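Local coordinates for abietadiene synthase, chloroplastic (PDB 3S9V), which is a chloroplastic, mainly helical enzyme of the terpene synthase family from Abies grandis, with an N-terminal and a metal-binding domain, at residues Asn584-Glu589 / Ala649-Glu654; Trp82-Gln87 / Glu122-Lys127; Glu295-Val300 / His333-Ser338. All coordinates share one frame; numbering follows the deposited sequence.

Interaction 1. Residues Asn584-Glu589 / Ala649-Glu654; sequences NDIAKE and ALFTGE
F651 carries this contact, reaching with the rim of its ring to I586 and E589 on helix 570-594. The apolar part is made by the branch CG2 of I586, which lies 3.6 Å from CZ of F651 and 3.8 Å from CE1 of F651, the two side chains crossing at about a right angle. CG2 is anti to the backbone N of I586 and beside its carbonyl carbon, close to the carbonyl group that meets the same CZ. On the CE2 corner, CB of E589 sits in the ring plane, 3.9 Å from CE2 of F651.

Polar contact is limited to the backbone. The carbonyl O of I586 approaches CZ of F651 to 3.3 Å at the ring edge, near its plane, where the rim of an aromatic ring is slightly positive. No hydrogen bond joins the two segments. OE1 of E589 forms a salt bridge with K522, a residue that F651 also touches.

An aromatic side chain from the loop between helices 641-648 and 658-661 is thus set against a helix of the all-helical metal-binding domain of a terpene synthase. F651 also touches V526 of helix 521-541. I586 meets V526 too, and I602 of helix 599-621, so the junction is buried between helices 521-541, 570-594 and 599-621.

Interaction 2. Residues Trp82-Gln87 / Glu122-Lys127; sequences WILQNQ and ETQVQK
Two of the flat groups here, the carboxamides of Q87 and Q124, have planes 34° apart. Over one face of the Q124 amide lies the methyl CD2 of L84, 3.5 Å from NE2 of Q124. In the plane, at the NH2 end, stands the carbonyl O of L84; at the other end T123 OG1 donates to OE1 of Q124 over 3.1 Å, well out of the carbonyl plane and on the side opposite that methyl. Q87 opens a run, Q87 to W93 with G91 inside, that matches the QxxxGxW pattern of the QW motif, and its amide links the end of helix 77-85 to the first turns of helix 122-136.

Two bonds cross. NE2 of Q124 donates to O of L84 at 3.3 Å, nearly straight at 164°. In return, NE2 of Q87 donates to the backbone O of Q124 at 3.0 Å, and it also bonds to O of G91. Q87 is extended, CG anti to the backbone N, which carries its amide across to helix 122-136, whereas Q124 bends at chi2 (97°), turning its amide back toward L84. Bonds at both ends of the Q124 amide would restrict its rotation and fix which end carries the NH2.

The motif's tryptophan, W93, touches Q87 and donates through NE1 to O of I83, so W93 also binds the last turn of helix 77-85. Van der Waals contacts of amide atoms with carbons complete the contact. CB of K127 lies 3.8 Å from NE2 of Q87, and OE1 of Q87 rests 3.3 Å from CG of Q124.

Interaction 3. Residues Glu295-Val300 / His333-Ser338; sequences EALDYV and HGYNVS
A Schellman motif closing helix 320-332 sets H333 and Y335 against L297 and D298 of helix 290-301. Its two backbone bonds run from N of Y335 to O of L330 and from N of G334 to O of R331, and G334, at positive phi, is the C-prime residue. H333 precedes this glycine and Y335 follows it, yet both point their CB toward helix 290-301.

L297 serves both aromatic residues with different atoms. Its methyl CD1 sits over one face of the H333 imidazole, 3.6 Å from the ring centroid and 18° off the normal, a CH-pi contact displaced slightly toward the rim, with CG of H333 the nearest ring atom at 3.4 Å. CG of H333 lies beside its backbone N (chi1 -74°), and the ring, turned about crosswise at chi2, offers this face to the methyl. CB of L297 lies 3.8 Å from CE2 of Y335. The imidazole is also tethered through NE2, hydrogen-bonded to OE2 of E281.

The polar bond is the short one from OH of Y335 to OD1 of D298, 2.6 Å long. The hydroxyl meets OD1 from above the carboxylate plane, 49° out of it, and carboxylate and phenol planes are steeply inclined to each other. OD2 of D298 pairs with NZ of K294, so each carboxylate oxygen has a partner, and the nearby positive charge would be expected to favour the ionised form. Beyond the contact, Y335 touches L330 and its ring meets that of Y301.

The contact thus joins the consecutive helices 290-301 and 320-332 through a glycine-terminated helix end, consistent with the alpha-helical hairpin fold of the terpene synthase N-terminal domain family.

The three contacts are spread along an elongated chain and do not touch one another. Interactions 1 and 2 are farthest apart, with centres 71 Å from each other on opposite sides of the chain's centre. Interaction 3 lies between them in space, its centre 46 Å from that of interaction 2 and 35 Å from that of interaction 1; nearest atoms are about 24 and 19 Å away. This order, 2, 3, 1, is also that of the sequence, consistent with the three-domain plan of some plant terpene synthases. Interaction 1 belongs to the metal-binding family region and interaction 3 to the N-terminal one, but no metal or ligand is found among the partners of these contacts, so none can be assigned to an active site.

Interaction 1. Residues Asn584-Glu589 / Ala649-Glu654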
ATOM      1  N   ASN A 584       7.734  35.912  18.323  1.00 33.01           N
ATOM      2  CA  ASN A 584       8.917  36.739  18.120  1.00 34.60           C
ATOM      3  C   ASN A 584      10.061  35.732  18.016  1.00 34.21           C
ATOM      4  O   ASN A 584      11.038  35.944  17.296  1.00 33.42           O
ATOM      5  CB  ASN A 584       9.168  37.677  19.304  1.00 32.41           C
ATOM      6  CG  ASN A 584       8.471  39.008  19.149  1.00 34.85           C
ATOM      7  OD1 ASN A 584       8.269  39.500  18.030  1.00 31.80           O
ATOM      8  ND2 ASN A 584       8.116  39.615  20.271  1.00 33.12           N
ATOM      9  N   ASP A 585       9.906  34.631  18.748  1.00 33.92           N
ATOM     10  CA  ASP A 585      10.877  33.545  18.768  1.00 36.92           C
ATOM     11  C   ASP A 585      10.900  32.881  17.392  1.00 35.89           C
ATOM     12  O   ASP A 585      11.949  32.803  16.752  1.00 39.28           O
ATOM     13  CB  ASP A 585      10.482  32.526  19.844  1.00 45.49           C
ATOM     14  CG  ASP A 585      11.429  31.338  19.910  1.00 66.73           C
ATOM     15  OD1 ASP A 585      11.210  30.452  20.767  1.00 74.20           O
ATOM     16  OD2 ASP A 585      12.390  31.285  19.112  1.00 75.42           O
ATOM     17  N   ILE A 586       9.736  32.409  16.947  1.00 31.97           N
ATOM     18  CA  ILE A 586       9.590  31.771  15.640  1.00 23.79           C
ATOM     19  C   ILE A 586      10.029  32.729  14.530  1.00 23.65           C
ATOM     20  O   ILE A 586      10.581  32.308  13.518  1.00 26.10           O
ATOM     21  CB  ILE A 586       8.119  31.327  15.421  1.00 22.71           C
ATOM     22  CG1 ILE A 586       7.841  30.082  16.258  1.00 20.83           C
ATOM     23  CG2 ILE A 586       7.832  31.077  13.941  1.00 19.90           C
ATOM     24  CD1 ILE A 586       6.399  29.628  16.233  1.00 27.85           C
ATOM     25  N   ALA A 587       9.808  34.022  14.732  1.00 23.65           N
ATOM     26  CA  ALA A 587      10.194  35.018  13.737  1.00 27.82           C
ATOM     27  C   ALA A 587      11.718  35.106  13.626  1.00 28.52           C
ATOM     28  O   ALA A 587      12.273  35.183  12.532  1.00 29.51           O
ATOM     29  CB  ALA A 587       9.613  36.386  14.109  1.00 23.98           C
ATOM     30  N   LYS A 588      12.380  35.100  14.775  1.00 29.64           N
ATOM     31  CA  LYS A 588      13.831  35.183  14.852  1.00 30.07           C
ATOM     32  C   LYS A 588      14.477  33.968  14.185  1.00 28.22           C
ATOM     33  O   LYS A 588      15.330  34.116  13.308  1.00 27.65           O
ATOM     34  CB  LYS A 588      14.249  35.268  16.324  1.00 34.26           C
ATOM     35  CG  LYS A 588      15.744  35.278  16.584  1.00 35.45           C
ATOM     36  CD  LYS A 588      16.006  35.314  18.082  1.00 45.44           C
ATOM     37  CE  LYS A 588      17.486  35.209  18.403  1.00 51.26           C
ATOM     38  NZ  LYS A 588      17.708  35.136  19.879  1.00 58.40           N
ATOM     39  N   GLU A 589      14.069  32.772  14.599  1.00 25.80           N
ATOM     40  CA  GLU A 589      14.615  31.557  14.014  1.00 28.78           C
ATOM     41  C   GLU A 589      14.254  31.475  12.533  1.00 28.79           C
ATOM     42  O   GLU A 589      15.030  30.974  11.720  1.00 30.19           O
ATOM     43  CB  GLU A 589      14.082  30.330  14.739  1.00 35.82           C
ATOM     44  CG  GLU A 589      14.582  30.182  16.157  1.00 48.73           C
ATOM     45  CD  GLU A 589      14.193  28.842  16.758  1.00 63.59           C
ATOM     46  OE1 GLU A 589      12.978  28.592  16.928  1.00 65.04           O
ATOM     47  OE2 GLU A 589      15.104  28.036  17.048  1.00 69.66           O
ATOM     48  N   ALA A 649       6.021  25.977   6.951  1.00 19.17           N
ATOM     49  CA  ALA A 649       6.760  25.952   5.687  1.00 20.51           C
ATOM     50  C   ALA A 649       8.052  26.774   5.691  1.00 23.81           C
ATOM     51  O   ALA A 649       8.834  26.711   4.743  1.00 22.61           O
ATOM     52  CB  ALA A 649       5.854  26.428   4.551  1.00 16.00           C
ATOM     53  N   LEU A 650       8.263  27.561   6.739  1.00 25.36           N
ATOM     54  CA  LEU A 650       9.476  28.367   6.855  1.00 25.74           C
ATOM     55  C   LEU A 650      10.589  27.549   7.501  1.00 25.56           C
ATOM     56  O   LEU A 650      11.744  27.958   7.496  1.00 25.40           O
ATOM     57  CB  LEU A 650       9.224  29.593   7.737  1.00 25.19           C
ATOM     58  CG  LEU A 650       8.535  30.846   7.204  1.00 22.17           C
ATOM     59  CD1 LEU A 650       7.426  30.487   6.253  1.00 29.19           C
ATOM     60  CD2 LEU A 650       8.011  31.635   8.395  1.00 18.56           C
ATOM     61  N   PHE A 651      10.243  26.389   8.047  1.00 25.91           N
ATOM     62  CA  PHE A 651      11.232  25.576   8.745  1.00 28.04           C
ATOM     63  C   PHE A 651      11.496  24.170   8.213  1.00 25.40           C
ATOM     64  O   PHE A 651      11.743  23.248   8.988  1.00 26.71           O
ATOM     65  CB  PHE A 651      10.855  25.506  10.230  1.00 24.92           C
ATOM     66  CG  PHE A 651      10.686  26.857  10.869  1.00 27.58           C
ATOM     67  CD1 PHE A 651       9.524  27.597  10.666  1.00 23.30           C
ATOM     68  CD2 PHE A 651      11.708  27.407  11.642  1.00 27.94           C
ATOM     69  CE1 PHE A 651       9.381  28.866  11.222  1.00 30.02           C
ATOM     70  CE2 PHE A 651      11.577  28.673  12.203  1.00 26.06           C
ATOM     71  CZ  PHE A 651      10.412  29.408  11.994  1.00 28.22           C
ATOM     72  N   THR A 652      11.484  24.016   6.895  1.00 26.01           N
ATOM     73  CA  THR A 652      11.719  22.714   6.269  1.00 30.29           C
ATOM     74  C   THR A 652      13.204  22.365   6.133  1.00 31.77           C
ATOM     75  O   THR A 652      13.576  21.193   6.075  1.00 29.00           O
ATOM     76  CB  THR A 652      11.097  22.670   4.872  1.00 27.10           C
ATOM     77  OG1 THR A 652      11.670  23.709   4.073  1.00 20.59           O
ATOM     78  CG2 THR A 652       9.578  22.872   4.955  1.00 22.70           C
ATOM     79  N   GLY A 653      14.051  23.388   6.083  1.00 35.09           N
ATOM     80  CA  GLY A 653      15.475  23.149   5.943  1.00 37.50           C
ATOM     81  C   GLY A 653      16.003  23.789   4.677  1.00 39.82           C
ATOM     82  O   GLY A 653      17.208  23.803   4.437  1.00 41.00           O
ATOM     83  N   GLU A 654      15.088  24.314   3.866  1.00 41.34           N
ATOM     84  CA  GLU A 654      15.438  24.982   2.619  1.00 41.45           C
ATOM     85  C   GLU A 654      14.748  26.335   2.555  1.00 40.10           C
ATOM     86  O   GLU A 654      13.643  26.499   3.068  1.00 39.83           O
ATOM     87  CB  GLU A 654      15.005  24.146   1.416  1.00 46.88           C
ATOM     88  CG  GLU A 654      15.744  22.828   1.280  1.00 62.19           C
ATOM     89  CD  GLU A 654      17.252  23.004   1.267  1.00 70.28           C
ATOM     90  OE1 GLU A 654      17.746  23.857   0.496  1.00 70.58           O
ATOM     91  OE2 GLU A 654      17.942  22.286   2.024  1.00 75.22           O
TER

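Interaction 2. Residues Trp82-Gln87 / Glu122-Lys127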
ATOM      1  N   TRP A  82      20.806 -32.319 -11.048  1.00 21.38           N
ATOM      2  CA  TRP A  82      20.209 -31.501  -9.995  1.00 20.08           C
ATOM      3  C   TRP A  82      19.189 -32.333  -9.221  1.00 21.45           C
ATOM      4  O   TRP A  82      19.139 -32.297  -7.997  1.00 22.17           O
ATOM      5  CB  TRP A  82      19.502 -30.273 -10.577  1.00 17.68           C
ATOM      6  CG  TRP A  82      18.967 -29.385  -9.500  1.00 21.77           C
ATOM      7  CD1 TRP A  82      19.639 -28.387  -8.851  1.00 19.39           C
ATOM      8  CD2 TRP A  82      17.694 -29.493  -8.859  1.00 16.17           C
ATOM      9  NE1 TRP A  82      18.868 -27.876  -7.840  1.00 17.41           N
ATOM     10  CE2 TRP A  82      17.667 -28.536  -7.821  1.00 20.44           C
ATOM     11  CE3 TRP A  82      16.573 -30.310  -9.056  1.00 17.11           C
ATOM     12  CZ2 TRP A  82      16.559 -28.374  -6.978  1.00 21.09           C
ATOM     13  CZ3 TRP A  82      15.472 -30.152  -8.220  1.00 17.04           C
ATOM     14  CH2 TRP A  82      15.473 -29.192  -7.192  1.00 14.52           C
ATOM     15  N   ILE A  83      18.366 -33.077  -9.947  1.00 21.33           N
ATOM     16  CA  ILE A  83      17.354 -33.911  -9.320  1.00 21.47           C
ATOM     17  C   ILE A  83      18.018 -34.923  -8.399  1.00 23.62           C
ATOM     18  O   ILE A  83      17.613 -35.084  -7.255  1.00 24.14           O
ATOM     19  CB  ILE A  83      16.516 -34.645 -10.385  1.00 17.42           C
ATOM     20  CG1 ILE A  83      15.741 -33.623 -11.222  1.00 20.88           C
ATOM     21  CG2 ILE A  83      15.584 -35.623  -9.724  1.00 17.69           C
ATOM     22  CD1 ILE A  83      15.083 -34.200 -12.458  1.00 18.27           C
ATOM     23  N   LEU A  84      19.052 -35.588  -8.901  1.00 25.10           N
ATOM     24  CA  LEU A  84      19.775 -36.588  -8.119  1.00 27.03           C
ATOM     25  C   LEU A  84      20.391 -36.035  -6.831  1.00 27.48           C
ATOM     26  O   LEU A  84      20.489 -36.736  -5.827  1.00 29.62           O
ATOM     27  CB  LEU A  84      20.886 -37.209  -8.969  1.00 24.19           C
ATOM     28  CG  LEU A  84      20.470 -38.010 -10.201  1.00 25.29           C
ATOM     29  CD1 LEU A  84      21.706 -38.404 -11.005  1.00 29.02           C
ATOM     30  CD2 LEU A  84      19.704 -39.244  -9.767  1.00 29.82           C
ATOM     31  N   GLN A  85      20.794 -34.775  -6.867  1.00 27.79           N
ATOM     32  CA  GLN A  85      21.439 -34.136  -5.726  1.00 29.36           C
ATOM     33  C   GLN A  85      20.518 -33.390  -4.762  1.00 28.64           C
ATOM     34  O   GLN A  85      20.947 -33.022  -3.672  1.00 29.69           O
ATOM     35  CB  GLN A  85      22.491 -33.147  -6.237  1.00 31.24           C
ATOM     36  CG  GLN A  85      23.441 -33.712  -7.273  1.00 37.83           C
ATOM     37  CD  GLN A  85      24.578 -34.495  -6.656  1.00 53.07           C
ATOM     38  OE1 GLN A  85      24.361 -35.477  -5.946  1.00 53.58           O
ATOM     39  NE2 GLN A  85      25.806 -34.057  -6.922  1.00 60.70           N
ATOM     40  N   ASN A  86      19.263 -33.167  -5.138  1.00 29.53           N
ATOM     41  CA  ASN A  86      18.369 -32.392  -4.279  1.00 28.14           C
ATOM     42  C   ASN A  86      17.142 -33.050  -3.676  1.00 28.51           C
ATOM     43  O   ASN A  86      16.144 -32.376  -3.392  1.00 23.99           O
ATOM     44  CB  ASN A  86      17.948 -31.122  -5.012  1.00 28.33           C
ATOM     45  CG  ASN A  86      19.039 -30.077  -5.015  1.00 26.41           C
ATOM     46  OD1 ASN A  86      19.188 -29.330  -4.055  1.00 25.07           O
ATOM     47  ND2 ASN A  86      19.825 -30.037  -6.085  1.00 24.48           N
ATOM     48  N   GLN A  87      17.206 -34.359  -3.477  1.00 25.92           N
ATOM     49  CA  GLN A  87      16.091 -35.056  -2.864  1.00 27.19           C
ATOM     50  C   GLN A  87      16.212 -34.797  -1.357  1.00 29.51           C
ATOM     51  O   GLN A  87      17.319 -34.697  -0.832  1.00 30.09           O
ATOM     52  CB  GLN A  87      16.182 -36.554  -3.162  1.00 25.98           C
ATOM     53  CG  GLN A  87      15.057 -37.380  -2.557  1.00 30.60           C
ATOM     54  CD  GLN A  87      15.165 -38.844  -2.916  1.00 30.37           C
ATOM     55  OE1 GLN A  87      16.252 -39.419  -2.891  1.00 33.21           O
ATOM     56  NE2 GLN A  87      14.035 -39.459  -3.244  1.00 29.64           N
ATOM     57  N   GLU A 122      18.349 -45.103  -9.275  1.00 35.39           N
ATOM     58  CA  GLU A 122      17.496 -46.177  -8.753  1.00 37.61           C
ATOM     59  C   GLU A 122      17.129 -46.039  -7.283  1.00 38.15           C
ATOM     60  O   GLU A 122      15.976 -46.272  -6.901  1.00 37.45           O
ATOM     61  CB  GLU A 122      18.150 -47.548  -8.968  1.00 38.30           C
ATOM     62  CG  GLU A 122      18.011 -48.110 -10.380  1.00 50.22           C
ATOM     63  CD  GLU A 122      18.997 -47.511 -11.369  1.00 56.34           C
ATOM     64  OE1 GLU A 122      18.889 -47.831 -12.576  1.00 54.32           O
ATOM     65  OE2 GLU A 122      19.879 -46.730 -10.943  1.00 56.61           O
ATOM     66  N   THR A 123      18.097 -45.672  -6.448  1.00 38.14           N
ATOM     67  CA  THR A 123      17.801 -45.536  -5.030  1.00 39.23           C
ATOM     68  C   THR A 123      16.877 -44.348  -4.774  1.00 36.92           C
ATOM     69  O   THR A 123      15.889 -44.484  -4.055  1.00 41.18           O
ATOM     70  CB  THR A 123      19.090 -45.403  -4.179  1.00 38.22           C
ATOM     71  OG1 THR A 123      19.769 -44.188  -4.504  1.00 46.71           O
ATOM     72  CG2 THR A 123      20.011 -46.575  -4.444  1.00 35.88           C
ATOM     73  N   GLN A 124      17.178 -43.194  -5.367  1.00 32.56           N
ATOM     74  CA  GLN A 124      16.329 -42.020  -5.169  1.00 29.96           C
ATOM     75  C   GLN A 124      14.895 -42.314  -5.603  1.00 24.95           C
ATOM     76  O   GLN A 124      13.942 -41.917  -4.934  1.00 20.99           O
ATOM     77  CB  GLN A 124      16.861 -40.806  -5.942  1.00 28.39           C
ATOM     78  CG  GLN A 124      18.179 -40.273  -5.420  1.00 28.90           C
ATOM     79  CD  GLN A 124      19.366 -40.801  -6.196  1.00 32.47           C
ATOM     80  OE1 GLN A 124      19.397 -41.967  -6.587  1.00 37.21           O
ATOM     81  NE2 GLN A 124      20.358 -39.943  -6.417  1.00 27.71           N
ATOM     82  N   VAL A 125      14.739 -43.015  -6.718  1.00 24.10           N
ATOM     83  CA  VAL A 125      13.406 -43.344  -7.189  1.00 24.23           C
ATOM     84  C   VAL A 125      12.689 -44.179  -6.140  1.00 28.88           C
ATOM     85  O   VAL A 125      11.521 -43.941  -5.850  1.00 29.22           O
ATOM     86  CB  VAL A 125      13.444 -44.110  -8.524  1.00 21.26           C
ATOM     87  CG1 VAL A 125      12.078 -44.700  -8.822  1.00 20.50           C
ATOM     88  CG2 VAL A 125      13.846 -43.169  -9.644  1.00 13.65           C
ATOM     89  N   GLN A 126      13.392 -45.149  -5.558  1.00 31.68           N
ATOM     90  CA  GLN A 126      12.780 -45.997  -4.536  1.00 34.10           C
ATOM     91  C   GLN A 126      12.368 -45.194  -3.294  1.00 32.06           C
ATOM     92  O   GLN A 126      11.261 -45.375  -2.775  1.00 30.63           O
ATOM     93  CB  GLN A 126      13.728 -47.135  -4.139  1.00 35.02           C
ATOM     94  CG  GLN A 126      13.093 -48.176  -3.217  1.00 39.00           C
ATOM     95  CD  GLN A 126      11.690 -48.582  -3.669  1.00 46.99           C
ATOM     96  OE1 GLN A 126      11.425 -48.732  -4.866  1.00 46.11           O
ATOM     97  NE2 GLN A 126      10.791 -48.771  -2.708  1.00 40.14           N
ATOM     98  N   LYS A 127      13.252 -44.316  -2.816  1.00 27.48           N
ATOM     99  CA  LYS A 127      12.929 -43.489  -1.654  1.00 31.74           C
ATOM    100  C   LYS A 127      11.756 -42.555  -1.978  1.00 29.07           C
ATOM    101  O   LYS A 127      10.931 -42.253  -1.112  1.00 25.73           O
ATOM    102  CB  LYS A 127      14.133 -42.642  -1.231  1.00 33.10           C
ATOM    103  CG  LYS A 127      15.221 -43.403  -0.518  1.00 42.00           C
ATOM    104  CD  LYS A 127      16.381 -42.484  -0.185  1.00 53.42           C
ATOM    105  CE  LYS A 127      17.488 -43.241   0.528  1.00 61.22           C
ATOM    106  NZ  LYS A 127      18.621 -42.344   0.890  1.00 69.17           N
TER

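Interaction 3. Residues Glu295-Val300 / His333-Ser338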
ATOM      1  N   GLU A 295      15.522   3.925  -9.611  1.00 20.88           N
ATOM      2  CA  GLU A 295      16.057   3.043 -10.640  1.00 28.48           C
ATOM      3  C   GLU A 295      15.111   1.870 -10.943  1.00 28.55           C
ATOM      4  O   GLU A 295      14.970   1.454 -12.087  1.00 28.59           O
ATOM      5  CB  GLU A 295      17.427   2.512 -10.203  1.00 37.46           C
ATOM      6  CG  GLU A 295      18.382   2.194 -11.347  1.00 53.08           C
ATOM      7  CD  GLU A 295      19.773   1.788 -10.863  1.00 62.36           C
ATOM      8  OE1 GLU A 295      19.927   0.667 -10.323  1.00 58.05           O
ATOM      9  OE2 GLU A 295      20.714   2.597 -11.019  1.00 65.06           O
ATOM     10  N   ALA A 296      14.461   1.349  -9.911  1.00 27.23           N
ATOM     11  CA  ALA A 296      13.545   0.229 -10.066  1.00 20.93           C
ATOM     12  C   ALA A 296      12.250   0.625 -10.770  1.00 22.46           C
ATOM     13  O   ALA A 296      11.749  -0.113 -11.620  1.00 24.51           O
ATOM     14  CB  ALA A 296      13.239  -0.372  -8.699  1.00 13.20           C
ATOM     15  N   LEU A 297      11.701   1.783 -10.412  1.00 23.03           N
ATOM     16  CA  LEU A 297      10.463   2.259 -11.022  1.00 21.20           C
ATOM     17  C   LEU A 297      10.652   2.714 -12.471  1.00 23.19           C
ATOM     18  O   LEU A 297       9.735   2.572 -13.286  1.00 24.87           O
ATOM     19  CB  LEU A 297       9.849   3.388 -10.184  1.00 16.54           C
ATOM     20  CG  LEU A 297       9.354   2.970  -8.789  1.00 22.40           C
ATOM     21  CD1 LEU A 297       8.779   4.179  -8.083  1.00 17.14           C
ATOM     22  CD2 LEU A 297       8.281   1.874  -8.902  1.00 20.22           C
ATOM     23  N   ASP A 298      11.824   3.268 -12.797  1.00 24.68           N
ATOM     24  CA  ASP A 298      12.104   3.686 -14.173  1.00 25.58           C
ATOM     25  C   ASP A 298      12.036   2.431 -15.054  1.00 25.54           C
ATOM     26  O   ASP A 298      11.499   2.452 -16.163  1.00 24.55           O
ATOM     27  CB  ASP A 298      13.508   4.298 -14.308  1.00 25.34           C
ATOM     28  CG  ASP A 298      13.585   5.735 -13.808  1.00 34.10           C
ATOM     29  OD1 ASP A 298      12.540   6.422 -13.764  1.00 33.12           O
ATOM     30  OD2 ASP A 298      14.708   6.185 -13.482  1.00 36.57           O
ATOM     31  N   TYR A 299      12.593   1.342 -14.536  1.00 22.30           N
ATOM     32  CA  TYR A 299      12.612   0.072 -15.239  1.00 22.53           C
ATOM     33  C   TYR A 299      11.189  -0.409 -15.486  1.00 23.68           C
ATOM     34  O   TYR A 299      10.825  -0.729 -16.619  1.00 21.34           O
ATOM     35  CB  TYR A 299      13.371  -0.968 -14.417  1.00 22.35           C
ATOM     36  CG  TYR A 299      13.419  -2.340 -15.057  1.00 32.65           C
ATOM     37  CD1 TYR A 299      14.468  -2.704 -15.903  1.00 23.59           C
ATOM     38  CD2 TYR A 299      12.404  -3.276 -14.819  1.00 32.31           C
ATOM     39  CE1 TYR A 299      14.508  -3.974 -16.495  1.00 24.30           C
ATOM     40  CE2 TYR A 299      12.432  -4.539 -15.405  1.00 25.23           C
ATOM     41  CZ  TYR A 299      13.486  -4.883 -16.239  1.00 27.86           C
ATOM     42  OH  TYR A 299      13.523  -6.144 -16.795  1.00 26.28           O
ATOM     43  N   VAL A 300      10.384  -0.456 -14.427  1.00 21.76           N
ATOM     44  CA  VAL A 300       9.006  -0.908 -14.568  1.00 18.78           C
ATOM     45  C   VAL A 300       8.218  -0.044 -15.540  1.00 19.92           C
ATOM     46  O   VAL A 300       7.456  -0.561 -16.359  1.00 20.70           O
ATOM     47  CB  VAL A 300       8.277  -0.921 -13.213  1.00 19.76           C
ATOM     48  CG1 VAL A 300       6.801  -1.310 -13.411  1.00 10.77           C
ATOM     49  CG2 VAL A 300       8.967  -1.911 -12.273  1.00 15.90           C
ATOM     50  N   HIS A 333       4.622   8.240  -7.682  1.00 23.41           N
ATOM     51  CA  HIS A 333       5.977   8.717  -7.941  1.00 24.52           C
ATOM     52  C   HIS A 333       6.139   9.630  -9.155  1.00 22.58           C
ATOM     53  O   HIS A 333       7.253   9.833  -9.637  1.00 22.08           O
ATOM     54  CB  HIS A 333       6.940   7.534  -8.030  1.00 29.46           C
ATOM     55  CG  HIS A 333       7.245   6.923  -6.702  1.00 23.72           C
ATOM     56  ND1 HIS A 333       8.420   7.164  -6.024  1.00 26.01           N
ATOM     57  CD2 HIS A 333       6.502   6.132  -5.894  1.00 25.58           C
ATOM     58  CE1 HIS A 333       8.388   6.548  -4.856  1.00 25.47           C
ATOM     59  NE2 HIS A 333       7.233   5.914  -4.752  1.00 31.41           N
ATOM     60  N   GLY A 334       5.024  10.168  -9.647  1.00 24.53           N
ATOM     61  CA  GLY A 334       5.062  11.106 -10.766  1.00 21.86           C
ATOM     62  C   GLY A 334       5.107  10.605 -12.201  1.00 23.04           C
ATOM     63  O   GLY A 334       5.336  11.395 -13.117  1.00 21.35           O
ATOM     64  N   TYR A 335       4.891   9.310 -12.408  1.00 20.16           N
ATOM     65  CA  TYR A 335       4.912   8.748 -13.747  1.00 22.72           C
ATOM     66  C   TYR A 335       3.563   8.959 -14.429  1.00 26.72           C
ATOM     67  O   TYR A 335       2.530   9.040 -13.765  1.00 28.49           O
ATOM     68  CB  TYR A 335       5.254   7.260 -13.679  1.00 25.36           C
ATOM     69  CG  TYR A 335       6.677   7.000 -13.246  1.00 17.66           C
ATOM     70  CD1 TYR A 335       7.722   6.986 -14.173  1.00 17.98           C
ATOM     71  CD2 TYR A 335       6.988   6.810 -11.903  1.00 11.83           C
ATOM     72  CE1 TYR A 335       9.047   6.787 -13.764  1.00 20.31           C
ATOM     73  CE2 TYR A 335       8.304   6.613 -11.482  1.00 13.78           C
ATOM     74  CZ  TYR A 335       9.328   6.601 -12.414  1.00 22.76           C
ATOM     75  OH  TYR A 335      10.626   6.391 -11.988  1.00 26.63           O
ATOM     76  N   ASN A 336       3.577   9.067 -15.755  1.00 27.51           N
ATOM     77  CA  ASN A 336       2.347   9.284 -16.503  1.00 30.36           C
ATOM     78  C   ASN A 336       1.673   7.979 -16.850  1.00 30.24           C
ATOM     79  O   ASN A 336       1.852   7.441 -17.942  1.00 31.88           O
ATOM     80  CB  ASN A 336       2.609  10.082 -17.782  1.00 30.29           C
ATOM     81  CG  ASN A 336       1.342  10.289 -18.606  1.00 39.00           C
ATOM     82  OD1 ASN A 336       0.233  10.260 -18.073  1.00 42.61           O
ATOM     83  ND2 ASN A 336       1.504  10.510 -19.907  1.00 39.03           N
ATOM     84  N   VAL A 337       0.895   7.479 -15.899  1.00 30.10           N
ATOM     85  CA  VAL A 337       0.161   6.242 -16.066  1.00 30.17           C
ATOM     86  C   VAL A 337      -1.323   6.560 -15.960  1.00 29.14           C
ATOM     87  O   VAL A 337      -1.716   7.484 -15.259  1.00 28.33           O
ATOM     88  CB  VAL A 337       0.557   5.215 -14.990  1.00 26.50           C
ATOM     89  CG1 VAL A 337       1.987   4.747 -15.231  1.00 26.95           C
ATOM     90  CG2 VAL A 337       0.420   5.832 -13.608  1.00 24.72           C
ATOM     91  N   SER A 338      -2.142   5.793 -16.666  1.00 28.99           N
ATOM     92  CA  SER A 338      -3.579   6.018 -16.660  1.00 28.39           C
ATOM     93  C   SER A 338      -4.326   4.911 -15.946  1.00 23.28           C
ATOM     94  O   SER A 338      -3.887   3.765 -15.933  1.00 21.83           O
ATOM     95  CB  SER A 338      -4.101   6.114 -18.099  1.00 33.22           C
ATOM     96  OG  SER A 338      -5.517   6.031 -18.131  1.00 35.30           O
TER